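Local coordinates for protein Per a 4 allergen (Periplaneta americana, PDB 3EBW) that is a cockroach allergen of the lipocalin family and probably carries small apolar molecules within its antiparallel beta barrel, at residues D14-V19 with Y44-N49; G20-L25 with A124-S129; G50-T55 with G71-W76; T80-Y85 with S92-M97; S106-C111 with L120-S125. All blocks are in the same frame, centred on the assembly; numbering follows the deposited sequence.

In the fold
Contact 1 closes the first loop from the N terminus, setting the segment that precedes strand 20-27 against strand 40-46. Contact 2 begins inside that loop and ends far beyond it, so the two cross; it pairs the first barrel strand with strand 119-125 and closes the barrel. Within its span lie two hairpins in series, contact 3 (strands 52-59 and 66-72) and contact 4 (strands 80-83 and 93-100), their centres about 9 Å apart. Contact 5 adds strand 106-112 and ends on the same strand as contact 2, sharing A124 and S125. Backbone bonds T45-Q53, T72-A84 and F96-A109 join contacts 1, 3, 4 and 5 in order.

Contact 1 of 5, residues D14-V19 with Y44-N49; sequences DMTKYV and YTLDEN
A chi1 of -158° at Y18, which sets CG opposite the backbone N, and one of -71° at Y44, which sets CG anti to the carbonyl carbon, bring the two rings together as a T-shaped pair. Y18 presents its CD2-CE2 edge to one face of Y44, near the rim rather than over the middle; the planes stand at 78° and the centroids lie 5.0 Å apart. The hydroxyl of Y18 is directed away from Y44 and hydrogen-bonds with OG of S106, tying the edge-on ring to the barrel wall. Selenomethionine M15, folded back at both chi2 and chi3, brings its methyl obliquely to the CE1 side of the Y44 ring, with M15 CE 3.8 Å from Y44 CE1. Toward the surface the packing is thinner. The CG2 branch of V19 lies 4.0 Å from CB of L46, while CG1 of V19 sits 3.6 Å from the carbonyl O of Y44; T16 CG2 only grazes L46 CD2 at 4.2 Å. T16 to V19 form a type I beta turn, and T16 OG1 donates to D14 OD1 (3.0 Å) beside it. F81, I52 and V54 also pack on the Y44 side chain, which approaches a bound polyether, probably from the crystallisation liquor. Such an N-terminal segment, laid across one end of the barrel just ahead of the first strand, is a feature of the lipocalin fold.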
# COMPACT_ATOMS: atom_id res chain seq x y z
N ASP A 14 -20.16 20.00 8.76
CA ASP A 14 -21.54 20.13 8.34
C ASP A 14 -21.76 19.25 7.08
O ASP A 14 -21.61 19.71 5.94
CB ASP A 14 -21.83 21.62 8.06
CG ASP A 14 -23.26 21.87 7.64
OD1 ASP A 14 -24.11 20.97 7.80
OD2 ASP A 14 -23.56 22.98 7.15
N MSE A 15 -22.10 17.99 7.31
CA MSE A 15 -22.32 17.03 6.24
C MSE A 15 -23.30 17.51 5.20
O MSE A 15 -23.48 16.88 4.18
CB MSE A 15 -22.76 15.68 6.80
CG MSE A 15 -21.64 14.95 7.53
SE MSE A 15 -20.01 14.76 6.45
CE MSE A 15 -20.52 13.11 5.56
N THR A 16 -23.93 18.64 5.45
CA THR A 16 -24.86 19.17 4.48
C THR A 16 -24.03 19.91 3.45
O THR A 16 -24.38 19.94 2.28
CB THR A 16 -25.86 20.11 5.15
OG1 THR A 16 -26.31 19.50 6.36
CG2 THR A 16 -27.05 20.33 4.25
N LYS A 17 -22.94 20.52 3.90
CA LYS A 17 -22.04 21.25 3.00
C LYS A 17 -21.10 20.27 2.29
O LYS A 17 -20.30 20.66 1.44
CB LYS A 17 -21.20 22.25 3.79
CG LYS A 17 -21.92 23.52 4.22
CD LYS A 17 -20.95 24.43 4.95
CE LYS A 17 -21.56 25.76 5.35
NZ LYS A 17 -20.63 26.47 6.27
N TYR A 18 -21.20 19.00 2.66
CA TYR A 18 -20.36 17.96 2.08
C TYR A 18 -21.08 17.31 0.92
O TYR A 18 -20.56 16.41 0.28
CB TYR A 18 -20.05 16.90 3.13
CG TYR A 18 -18.81 16.11 2.80
CD1 TYR A 18 -17.54 16.68 2.92
CD2 TYR A 18 -18.90 14.81 2.32
CE1 TYR A 18 -16.41 15.98 2.57
CE2 TYR A 18 -17.78 14.10 1.97
CZ TYR A 18 -16.53 14.69 2.09
OH TYR A 18 -15.40 13.99 1.70
N VAL A 19 -22.30 17.75 0.67
CA VAL A 19 -23.10 17.22 -0.41
C VAL A 19 -22.29 17.28 -1.70
O VAL A 19 -21.37 18.08 -1.83
CB VAL A 19 -24.43 18.03 -0.56
CG1 VAL A 19 -24.84 18.15 -2.03
CG2 VAL A 19 -25.55 17.34 0.23
N TYR A 44 -22.68 12.39 -2.43
CA TYR A 44 -23.56 12.72 -1.30
C TYR A 44 -24.75 13.54 -1.81
O TYR A 44 -24.60 14.55 -2.50
CB TYR A 44 -22.79 13.46 -0.22
CG TYR A 44 -21.84 12.56 0.52
CD1 TYR A 44 -22.20 11.96 1.72
CD2 TYR A 44 -20.55 12.35 0.03
CE1 TYR A 44 -21.28 11.16 2.43
CE2 TYR A 44 -19.64 11.57 0.72
CZ TYR A 44 -20.01 10.99 1.92
OH TYR A 44 -19.08 10.30 2.63
N THR A 45 -25.92 13.05 -1.44
CA THR A 45 -27.18 13.61 -1.85
C THR A 45 -28.09 13.81 -0.65
O THR A 45 -28.21 12.91 0.20
CB THR A 45 -27.83 12.64 -2.81
OG1 THR A 45 -27.10 12.68 -4.05
CG2 THR A 45 -29.29 12.93 -3.01
N LEU A 46 -28.70 14.99 -0.58
CA LEU A 46 -29.62 15.32 0.51
C LEU A 46 -31.08 15.12 0.06
O LEU A 46 -31.59 15.87 -0.76
CB LEU A 46 -29.40 16.77 0.94
CG LEU A 46 -30.54 17.39 1.75
CD1 LEU A 46 -30.78 16.67 3.09
CD2 LEU A 46 -30.19 18.85 1.97
N ASP A 47 -31.75 14.10 0.59
CA ASP A 47 -33.15 13.85 0.26
C ASP A 47 -34.07 14.86 0.94
O ASP A 47 -33.67 15.57 1.87
CB ASP A 47 -33.55 12.45 0.69
CG ASP A 47 -32.56 11.41 0.25
OD1 ASP A 47 -31.89 11.65 -0.78
OD2 ASP A 47 -32.47 10.37 0.93
N GLU A 48 -35.33 14.92 0.51
CA GLU A 48 -36.25 15.88 1.10
C GLU A 48 -36.78 15.55 2.50
O GLU A 48 -37.40 16.39 3.14
CB GLU A 48 -37.41 16.15 0.15
CG GLU A 48 -37.17 17.39 -0.68
CD GLU A 48 -38.30 17.67 -1.63
OE1 GLU A 48 -39.45 17.79 -1.15
OE2 GLU A 48 -38.03 17.75 -2.86
N ASN A 49 -36.53 14.33 2.97
CA ASN A 49 -36.97 13.94 4.29
C ASN A 49 -35.78 14.14 5.24
O ASN A 49 -35.70 13.58 6.35
CB ASN A 49 -37.41 12.49 4.26
CG ASN A 49 -36.34 11.58 3.78
OD1 ASN A 49 -35.48 11.99 2.99
ND2 ASN A 49 -36.35 10.33 4.24

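Contact 2 of 5, residues G20-L25 with A124-S129; sequences GTWYEL and ASHETS. Unlike the reference sequence in segment 124-129: E127 (reference Gly).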
# COMPACT_ATOMS: atom_id res chain seq x y z
N GLY A 20 -22.63 16.41 -2.65
CA GLY A 20 -21.90 16.41 -3.91
C GLY A 20 -21.12 15.16 -4.28
O GLY A 20 -21.31 14.08 -3.71
N THR A 21 -20.22 15.31 -5.26
CA THR A 21 -19.41 14.22 -5.76
C THR A 21 -17.94 14.42 -5.47
O THR A 21 -17.31 15.34 -5.97
CB THR A 21 -19.58 14.06 -7.28
OG1 THR A 21 -20.93 13.68 -7.55
CG2 THR A 21 -18.64 12.99 -7.82
N TRP A 22 -17.40 13.54 -4.63
CA TRP A 22 -16.01 13.61 -4.27
C TRP A 22 -15.20 12.48 -4.91
O TRP A 22 -15.48 11.30 -4.68
CB TRP A 22 -15.86 13.55 -2.75
CG TRP A 22 -16.39 14.72 -2.03
CD1 TRP A 22 -17.65 14.86 -1.52
CD2 TRP A 22 -15.71 15.95 -1.75
NE1 TRP A 22 -17.79 16.10 -0.94
CE2 TRP A 22 -16.62 16.79 -1.06
CE3 TRP A 22 -14.41 16.43 -2.01
CZ2 TRP A 22 -16.28 18.07 -0.64
CZ3 TRP A 22 -14.07 17.71 -1.59
CH2 TRP A 22 -15.01 18.52 -0.91
N TYR A 23 -14.22 12.83 -5.72
CA TYR A 23 -13.38 11.83 -6.35
C TYR A 23 -12.22 11.47 -5.41
O TYR A 23 -11.60 12.34 -4.80
CB TYR A 23 -12.82 12.33 -7.69
CG TYR A 23 -13.88 12.60 -8.74
CD1 TYR A 23 -14.70 11.58 -9.22
CD2 TYR A 23 -14.11 13.89 -9.21
CE1 TYR A 23 -15.71 11.85 -10.13
CE2 TYR A 23 -15.12 14.16 -10.12
CZ TYR A 23 -15.91 13.15 -10.57
OH TYR A 23 -16.92 13.46 -11.43
N GLU A 24 -11.95 10.18 -5.28
CA GLU A 24 -10.86 9.74 -4.42
C GLU A 24 -9.55 9.85 -5.20
O GLU A 24 -9.30 9.07 -6.10
CB GLU A 24 -11.11 8.29 -3.97
CG GLU A 24 -10.03 7.72 -3.10
CD GLU A 24 -10.51 6.49 -2.34
OE1 GLU A 24 -9.67 5.74 -1.81
OE2 GLU A 24 -11.75 6.28 -2.25
N LEU A 25 -8.73 10.84 -4.87
CA LEU A 25 -7.49 11.04 -5.60
C LEU A 25 -6.26 10.35 -5.04
O LEU A 25 -5.35 10.01 -5.80
CB LEU A 25 -7.23 12.52 -5.77
CG LEU A 25 -8.40 13.23 -6.44
CD1 LEU A 25 -7.99 14.67 -6.82
CD2 LEU A 25 -8.86 12.42 -7.66
N ALA A 124 -9.69 13.43 -0.99
CA ALA A 124 -10.73 13.58 -2.02
C ALA A 124 -10.93 14.98 -2.62
O ALA A 124 -10.47 15.98 -2.08
CB ALA A 124 -12.06 13.06 -1.46
N SER A 125 -11.63 15.05 -3.74
CA SER A 125 -11.86 16.33 -4.38
C SER A 125 -13.07 16.34 -5.29
O SER A 125 -13.58 15.28 -5.68
CB SER A 125 -10.62 16.74 -5.17
OG SER A 125 -10.85 17.94 -5.89
N HIS A 126 -13.53 17.55 -5.63
CA HIS A 126 -14.68 17.71 -6.53
C HIS A 126 -14.15 17.64 -7.95
O HIS A 126 -14.84 17.21 -8.86
CB HIS A 126 -15.39 19.04 -6.28
CG HIS A 126 -16.33 19.01 -5.11
ND1 HIS A 126 -17.43 18.19 -5.07
CD2 HIS A 126 -16.31 19.69 -3.94
CE1 HIS A 126 -18.06 18.36 -3.92
NE2 HIS A 126 -17.40 19.27 -3.22
N GLU A 127 -12.90 18.06 -8.11
CA GLU A 127 -12.22 18.03 -9.39
C GLU A 127 -11.73 16.59 -9.54
O GLU A 127 -12.10 15.73 -8.74
CB GLU A 127 -11.03 18.97 -9.36
CG GLU A 127 -11.40 20.38 -8.98
CD GLU A 127 -12.35 20.99 -9.98
OE1 GLU A 127 -11.96 21.14 -11.16
OE2 GLU A 127 -13.50 21.31 -9.60
N THR A 128 -10.92 16.31 -10.55
CA THR A 128 -10.39 14.97 -10.74
C THR A 128 -8.89 15.01 -10.54
O THR A 128 -8.20 14.07 -10.92
CB THR A 128 -10.65 14.42 -12.14
OG1 THR A 128 -10.32 15.43 -13.10
CG2 THR A 128 -12.09 13.98 -12.29
N SER A 129 -8.38 16.10 -9.95
CA SER A 129 -6.94 16.25 -9.70
C SER A 129 -6.65 17.54 -8.94
O SER A 129 -7.42 18.48 -9.00
CB SER A 129 -6.18 16.28 -11.02
OG SER A 129 -6.71 17.28 -11.87
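Strands 20-25 and 124-125 run antiparallel, Y23 and S125 forming the hydrogen-bonded pair and E24 and A124 the non-hydrogen-bonded one, and this pairing of the first barrel strand with the last closes the lipocalin barrel. Y23 N donates to S125 O, and S125 N returns a bond to Y23 O at 2.9 Å. G20 and W22 stand as in the Gly-X-Trp signature of lipocalins, and G20 adopts a positive phi of 117° that suits glycine. The indole of W22 is met over one face by the imidazole of H126, whose NE2 lies above the benzene half near CZ2; the planes are inclined at 37°, so the two rings overlap obliquely. At the indole edge, W22 NE1 bonds to Y18 O, which helps to fix how the ring is turned. H126 ND1 also makes a weak bond to T21 O (3.0 Å, 128° at the hydrogen). On the side of the sheet carrying Y23 and S125, the Y23 ring is sandwiched between two methyls, T21 CG2 over one face and T128 CG2 over the opposite one. The latter is a CH-pi contact, 4.0 Å from the ring centroid. L25 reaches along the turn that follows, its CD1 3.7 Å from S125 CB. That turn is an ST turn: S125 OG, itself bonded to T104 O, accepts the backbone N of E127 at 3.0 Å.

Contact 3 of 5, residues G50-T55 with G71-W76; sequences GVIQVT and GTVPSW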
# COMPACT_ATOMS: atom_id res chain seq x y z
N GLY A 50 -34.84 14.97 4.77
CA GLY A 50 -33.67 15.33 5.54
C GLY A 50 -32.49 14.38 5.50
O GLY A 50 -31.39 14.77 5.85
N VAL A 51 -32.72 13.14 5.09
CA VAL A 51 -31.66 12.15 5.04
C VAL A 51 -30.54 12.45 4.06
O VAL A 51 -30.81 12.80 2.92
CB VAL A 51 -32.18 10.74 4.67
CG1 VAL A 51 -31.02 9.78 4.58
CG2 VAL A 51 -33.18 10.25 5.72
N ILE A 52 -29.30 12.34 4.51
CA ILE A 52 -28.18 12.54 3.61
C ILE A 52 -27.84 11.15 3.09
O ILE A 52 -27.57 10.20 3.84
CB ILE A 52 -26.96 13.14 4.27
CG1 ILE A 52 -27.26 14.57 4.71
CG2 ILE A 52 -25.79 13.12 3.28
CD1 ILE A 52 -26.05 15.33 5.11
N GLN A 53 -27.88 11.02 1.79
CA GLN A 53 -27.64 9.74 1.18
C GLN A 53 -26.26 9.68 0.54
O GLN A 53 -25.79 10.67 -0.06
CB GLN A 53 -28.72 9.53 0.14
CG GLN A 53 -29.23 8.15 0.04
CD GLN A 53 -30.46 8.12 -0.80
OE1 GLN A 53 -30.45 8.58 -1.96
NE2 GLN A 53 -31.56 7.61 -0.23
N VAL A 54 -25.60 8.55 0.67
CA VAL A 54 -24.29 8.43 0.05
C VAL A 54 -24.17 7.22 -0.87
O VAL A 54 -24.55 6.10 -0.52
CB VAL A 54 -23.16 8.44 1.08
CG1 VAL A 54 -23.11 7.13 1.83
CG2 VAL A 54 -21.86 8.75 0.38
N THR A 55 -23.67 7.47 -2.07
CA THR A 55 -23.46 6.40 -3.02
C THR A 55 -22.00 6.28 -3.40
O THR A 55 -21.39 7.22 -3.90
CB THR A 55 -24.27 6.58 -4.32
OG1 THR A 55 -25.59 6.05 -4.13
CG2 THR A 55 -23.60 5.84 -5.47
N GLY A 71 -25.57 4.21 1.06
CA GLY A 71 -25.72 4.24 2.50
C GLY A 71 -26.19 5.62 2.87
O GLY A 71 -26.12 6.55 2.07
N THR A 72 -26.67 5.77 4.09
CA THR A 72 -27.12 7.08 4.55
C THR A 72 -26.17 7.46 5.67
O THR A 72 -25.58 6.56 6.31
CB THR A 72 -28.55 7.02 5.12
OG1 THR A 72 -28.57 6.14 6.26
CG2 THR A 72 -29.53 6.50 4.06
N VAL A 73 -25.98 8.76 5.88
CA VAL A 73 -25.14 9.21 6.99
C VAL A 73 -26.14 9.69 8.06
O VAL A 73 -26.55 10.82 8.05
CB VAL A 73 -24.09 10.33 6.56
CG1 VAL A 73 -24.50 11.00 5.27
CG2 VAL A 73 -23.93 11.36 7.68
N PRO A 74 -26.54 8.80 8.98
CA PRO A 74 -27.48 8.99 10.08
C PRO A 74 -27.10 9.93 11.19
O PRO A 74 -27.96 10.33 11.98
CB PRO A 74 -27.69 7.57 10.57
CG PRO A 74 -26.37 7.01 10.47
CD PRO A 74 -25.94 7.46 9.08
N SER A 75 -25.84 10.29 11.29
CA SER A 75 -25.42 11.23 12.33
C SER A 75 -24.06 11.79 12.03
O SER A 75 -23.42 11.41 11.06
CB SER A 75 -25.39 10.56 13.69
OG SER A 75 -24.27 9.74 13.83
N TRP A 76 -23.63 12.73 12.84
CA TRP A 76 -22.33 13.34 12.66
C TRP A 76 -22.02 14.36 13.73
O TRP A 76 -22.82 15.25 14.03
CB TRP A 76 -22.21 13.95 11.25
CG TRP A 76 -22.75 15.32 11.01
CD1 TRP A 76 -22.18 16.51 11.37
CD2 TRP A 76 -23.89 15.65 10.20
NE1 TRP A 76 -22.88 17.56 10.80
CE2 TRP A 76 -23.93 17.06 10.08
CE3 TRP A 76 -24.86 14.89 9.55
CZ2 TRP A 76 -24.91 17.71 9.34
CZ3 TRP A 76 -25.83 15.55 8.81
CH2 TRP A 76 -25.84 16.94 8.71
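The carbonyl O of I52 is approached by two groups of segment 71-76. V73 N donates to it over 3.0 Å with an angle of 160° at the hydrogen, and T72 CA adds a CA-H...O contact to the same I52 O at 3.2 Å. One step further along, V54 and G71 form a hydrogen-bonded antiparallel pair: G71 N gives to V54 O at 2.7 Å, and V54 N gives to G71 O in return. Between these bonds Q53 and T72 make the non-hydrogen-bonded pair, their CA atoms 4.3 Å apart. The side chains divide by face. On the side of Q53 and T72, the methyl CG2 of T72 is turned anti to its carbonyl carbon, and it meets V51 CG1 at 3.6 Å. On the side of V54, G71 brings no side chain, so the valine passes alongside bare backbone; V54 also lies close to the bound polyether. Farther along, I52 extends its CG1 arm (chi2 -168°) to the indole of W76, and the two side chains meet at about a right angle. I52 CD1 lies 3.7 Å from W76 CZ3, at the far rim of the benzene ring, approaching obliquely. The same indole rests on M15, T16 and F81, and its NE1 has a weak bond to L13 O. T72 and S75 continue by backbone bonds to A84 and D82, which carries the sheet on from this beta hairpin to the next strand, in the up-and-down meander of a lipocalin barrel.

Contact 4 of 5, residues T80-Y85 with S92-M97; sequences TFDIAY and SSTYFM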
# COMPACT_ATOMS: atom_id res chain seq x y z
N THR A 80 -16.83 14.20 12.96
CA THR A 80 -17.03 12.77 12.79
C THR A 80 -18.30 12.50 12.04
O THR A 80 -19.23 13.27 12.16
CB THR A 80 -17.13 12.11 14.18
OG1 THR A 80 -15.81 11.78 14.62
CG2 THR A 80 -18.03 10.89 14.17
N PHE A 81 -18.36 11.45 11.24
CA PHE A 81 -19.62 11.15 10.59
C PHE A 81 -19.80 9.66 10.49
O PHE A 81 -18.84 8.93 10.35
CB PHE A 81 -19.77 11.83 9.22
CG PHE A 81 -18.78 11.40 8.19
CD1 PHE A 81 -17.57 12.06 8.05
CD2 PHE A 81 -19.10 10.39 7.28
CE1 PHE A 81 -16.70 11.73 7.03
CE2 PHE A 81 -18.23 10.05 6.27
CZ PHE A 81 -17.03 10.72 6.14
N ASP A 82 -21.03 9.18 10.62
CA ASP A 82 -21.27 7.76 10.54
C ASP A 82 -21.99 7.38 9.24
O ASP A 82 -22.65 8.22 8.60
CB ASP A 82 -22.07 7.29 11.76
CG ASP A 82 -21.40 7.67 13.11
OD1 ASP A 82 -21.57 6.92 14.11
OD2 ASP A 82 -20.70 8.73 13.18
N ILE A 83 -21.84 6.12 8.82
CA ILE A 83 -22.48 5.63 7.63
C ILE A 83 -23.32 4.43 8.03
O ILE A 83 -22.91 3.62 8.86
CB ILE A 83 -21.46 5.23 6.60
CG1 ILE A 83 -20.56 6.44 6.33
CG2 ILE A 83 -22.15 4.73 5.33
CD1 ILE A 83 -21.16 7.56 5.56
N ALA A 84 -24.51 4.36 7.43
CA ALA A 84 -25.44 3.30 7.73
C ALA A 84 -25.82 2.41 6.53
O ALA A 84 -25.90 2.88 5.40
CB ALA A 84 -26.67 3.90 8.33
N TYR A 85 -26.07 1.14 6.85
CA TYR A 85 -26.48 0.07 5.94
C TYR A 85 -25.98 0.20 4.52
O TYR A 85 -25.14 -0.58 4.09
CB TYR A 85 -28.01 -0.05 5.94
CG TYR A 85 -28.63 0.17 7.31
CD1 TYR A 85 -28.27 -0.64 8.39
CD2 TYR A 85 -29.54 1.21 7.52
CE1 TYR A 85 -28.81 -0.42 9.66
CE2 TYR A 85 -30.08 1.44 8.79
CZ TYR A 85 -29.71 0.63 9.85
OH TYR A 85 -30.24 0.84 11.10
N SER A 92 -23.26 2.18 11.58
CA SER A 92 -22.39 1.02 11.40
C SER A 92 -20.91 1.42 11.47
O SER A 92 -20.24 1.09 12.44
CB SER A 92 -22.69 0.32 10.07
OG SER A 92 -24.02 -0.15 10.01
N SER A 93 -20.39 2.11 10.47
CA SER A 93 -18.98 2.50 10.54
C SER A 93 -18.83 3.99 10.88
O SER A 93 -19.67 4.79 10.47
CB SER A 93 -18.28 2.20 9.22
OG SER A 93 -18.90 2.91 8.17
N THR A 94 -17.79 4.36 11.63
CA THR A 94 -17.54 5.76 12.00
C THR A 94 -16.26 6.23 11.35
O THR A 94 -15.28 5.53 11.38
CB THR A 94 -17.39 5.96 13.52
OG1 THR A 94 -18.60 5.58 14.17
CG2 THR A 94 -17.11 7.42 13.85
N TYR A 95 -16.29 7.43 10.78
CA TYR A 95 -15.16 8.06 10.08
C TYR A 95 -14.86 9.46 10.63
O TYR A 95 -15.79 10.22 10.96
CB TYR A 95 -15.51 8.19 8.60
CG TYR A 95 -15.74 6.89 7.91
CD1 TYR A 95 -14.67 6.21 7.33
CD2 TYR A 95 -17.00 6.33 7.83
CE1 TYR A 95 -14.86 5.00 6.69
CE2 TYR A 95 -17.20 5.13 7.20
CZ TYR A 95 -16.13 4.46 6.62
OH TYR A 95 -16.31 3.27 5.96
N PHE A 96 -13.58 9.82 10.69
CA PHE A 96 -13.12 11.12 11.18
C PHE A 96 -12.87 12.09 10.05
O PHE A 96 -12.20 11.76 9.11
CB PHE A 96 -11.84 10.95 11.98
CG PHE A 96 -12.02 10.12 13.20
CD1 PHE A 96 -12.07 10.71 14.46
CD2 PHE A 96 -12.25 8.75 13.09
CE1 PHE A 96 -12.34 9.93 15.58
CE2 PHE A 96 -12.52 7.98 14.21
CZ PHE A 96 -12.57 8.57 15.46
N MSE A 97 -13.41 13.29 10.13
CA MSE A 97 -13.19 14.27 9.09
C MSE A 97 -11.92 15.00 9.46
O MSE A 97 -11.96 15.95 10.21
CB MSE A 97 -14.33 15.26 9.07
CG MSE A 97 -14.14 16.34 8.07
SE MSE A 97 -13.93 15.57 6.31
CE MSE A 97 -15.79 15.50 5.76
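The ring of F81 is overlapped on one face by CB of Y95, which stands 4.0 Å from its centroid and 17° off the ring normal in a CH-pi contact. The two rings themselves lie nearly parallel but are slid apart and barely overlap. From the other direction, the methyl of selenomethionine M97 reaches F81 obliquely. I83 CG1 packs on Y95 CE2 at 3.7 Å. Y95 also approaches a bound polyether. On the reverse side of the sheet, T80, D82, T94 and F96 line up: T80 CG2 touches T94 CG2 at 3.6 Å, and T94 OG1 gives a weak bond to D82 OD1. With its OG1 anti to the carbonyl carbon (chi1 -61°), T94 sets its side chain next to that of D82, both pointing the same way. F81 and Y95 exchange backbone bonds, F81 N to Y95 O at 2.9 Å and Y95 N to F81 O at 3.0 Å. The ladder ends irregularly at I83, whose O accepts S92 N at 3.1 Å and, weakly, S93 N. Two serines facing one isoleucine make a classic beta bulge, here next to the connection between the two strands of a lipocalin beta hairpin.

Contact 5 of 5, residues S106-C111 with L120-S125; sequences SIVAGC and LYWIAS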
# COMPACT_ATOMS: atom_id res chain seq x y z
N SER A 106 -10.61 17.18 0.48
CA SER A 106 -11.35 16.58 1.57
C SER A 106 -10.62 15.40 2.15
O SER A 106 -10.71 14.31 1.60
CB SER A 106 -12.70 16.08 1.05
OG SER A 106 -13.14 14.95 1.80
N ILE A 107 -9.92 15.57 3.27
CA ILE A 107 -9.24 14.41 3.81
C ILE A 107 -10.03 13.75 4.97
O ILE A 107 -10.18 14.31 6.05
CB ILE A 107 -7.68 14.72 4.14
CG1 ILE A 107 -7.34 14.41 5.57
CG2 ILE A 107 -7.29 16.16 3.76
CD1 ILE A 107 -7.27 12.96 5.85
N VAL A 108 -10.57 12.56 4.69
CA VAL A 108 -11.36 11.73 5.60
C VAL A 108 -10.52 10.55 6.03
O VAL A 108 -9.57 10.21 5.34
CB VAL A 108 -12.62 11.18 4.89
CG1 VAL A 108 -13.15 9.94 5.60
CG2 VAL A 108 -13.70 12.21 4.89
N ALA A 109 -10.86 9.90 7.15
CA ALA A 109 -10.07 8.76 7.62
C ALA A 109 -10.84 7.85 8.57
O ALA A 109 -11.63 8.31 9.37
CB ALA A 109 -8.80 9.25 8.28
N GLY A 110 -10.58 6.55 8.48
CA GLY A 110 -11.25 5.59 9.33
C GLY A 110 -10.39 4.36 9.46
O GLY A 110 -9.18 4.42 9.27
N CYS A 111 -11.03 3.25 9.78
CA CYS A 111 -10.36 1.98 9.96
C CYS A 111 -11.07 0.99 9.06
O CYS A 111 -12.10 1.32 8.48
CB CYS A 111 -10.47 1.57 11.41
SG CYS A 111 -9.71 2.80 12.54
N LEU A 120 -6.67 4.34 7.85
CA LEU A 120 -6.68 4.56 6.41
C LEU A 120 -7.04 6.00 6.11
O LEU A 120 -8.04 6.51 6.63
CB LEU A 120 -7.71 3.63 5.73
CG LEU A 120 -7.65 2.10 5.74
CD1 LEU A 120 -6.37 1.62 5.10
CD2 LEU A 120 -7.70 1.58 7.13
N TYR A 121 -6.25 6.68 5.29
CA TYR A 121 -6.60 8.06 4.92
C TYR A 121 -7.05 8.10 3.47
O TYR A 121 -6.52 7.39 2.64
CB TYR A 121 -5.42 9.02 5.11
CG TYR A 121 -5.04 9.23 6.56
CD1 TYR A 121 -5.24 10.46 7.18
CD2 TYR A 121 -4.52 8.18 7.31
CE1 TYR A 121 -4.92 10.65 8.50
CE2 TYR A 121 -4.21 8.35 8.63
CZ TYR A 121 -4.40 9.59 9.23
OH TYR A 121 -4.04 9.78 10.54
N TRP A 122 -8.06 8.92 3.19
CA TRP A 122 -8.60 9.07 1.84
C TRP A 122 -8.61 10.56 1.51
O TRP A 122 -9.22 11.36 2.20
CB TRP A 122 -10.01 8.47 1.78
CG TRP A 122 -10.06 6.96 1.94
CD1 TRP A 122 -9.71 6.03 1.01
CD2 TRP A 122 -10.49 6.21 3.10
NE1 TRP A 122 -9.89 4.74 1.50
CE2 TRP A 122 -10.37 4.83 2.78
CE3 TRP A 122 -10.96 6.56 4.37
CZ2 TRP A 122 -10.70 3.82 3.68
CZ3 TRP A 122 -11.28 5.53 5.26
CH2 TRP A 122 -11.15 4.18 4.91
N ILE A 123 -7.87 10.94 0.47
CA ILE A 123 -7.80 12.34 0.08
C ILE A 123 -8.78 12.47 -1.07
O ILE A 123 -8.72 11.68 -2.01
CB ILE A 123 -6.33 12.73 -0.34
CG1 ILE A 123 -5.41 12.79 0.89
CG2 ILE A 123 -6.31 14.10 -0.97
CD1 ILE A 123 -5.30 11.49 1.65
N ALA A 124 -9.69 13.43 -0.99
CA ALA A 124 -10.73 13.58 -2.02
C ALA A 124 -10.93 14.98 -2.62
O ALA A 124 -10.47 15.98 -2.08
CB ALA A 124 -12.06 13.06 -1.46
N SER A 125 -11.63 15.05 -3.74
CA SER A 125 -11.86 16.33 -4.38
C SER A 125 -13.07 16.34 -5.29
O SER A 125 -13.58 15.28 -5.68
CB SER A 125 -10.62 16.74 -5.17
OG SER A 125 -10.85 17.94 -5.89
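Strands 106-111 and 120-125 are paired antiparallel as neighbours in the lipocalin barrel, directly before its closure onto strand 20-27. Among the backbone bonds, V108 and W122 exchange a pair, V108 N to W122 O at 3.1 Å and W122 N to V108 O at 2.9 Å, and G110 and L120 exchange a second pair. Toward S106 the ladder is less regular: A124 N reaches S106 O from 45° above the carbonyl plane. Two CA-H...O contacts, from I107 to W122 O and from A109 to L120 O, fill the steps between. The apolar contacts split over the two faces of the sheet. On one, A109 CB sits over a face of the Y121 ring, 4.1 Å from its centroid, while I107 CD1 meets the same ring at its edge, 3.5 Å from CD1 of Y121. L142 of helix 132-142 covers both I107 and Y121. The opposite side carries W122, whose indole leans back along the strand, CG anti to the carbonyl carbon (chi1 -68°), and brings CZ3 of W122 obliquely to N of G110, at 3.4 Å; G110 has no side chain of its own. V108 CG1 approaches it at 4.2 Å from W122 CE3, and a bound polyether lies close by. W122 NE1 bonds weakly to E33. C111, still on the strand, is joined by a disulfide to C4, and its CA is packed against L120 CD2 at 3.9 Å.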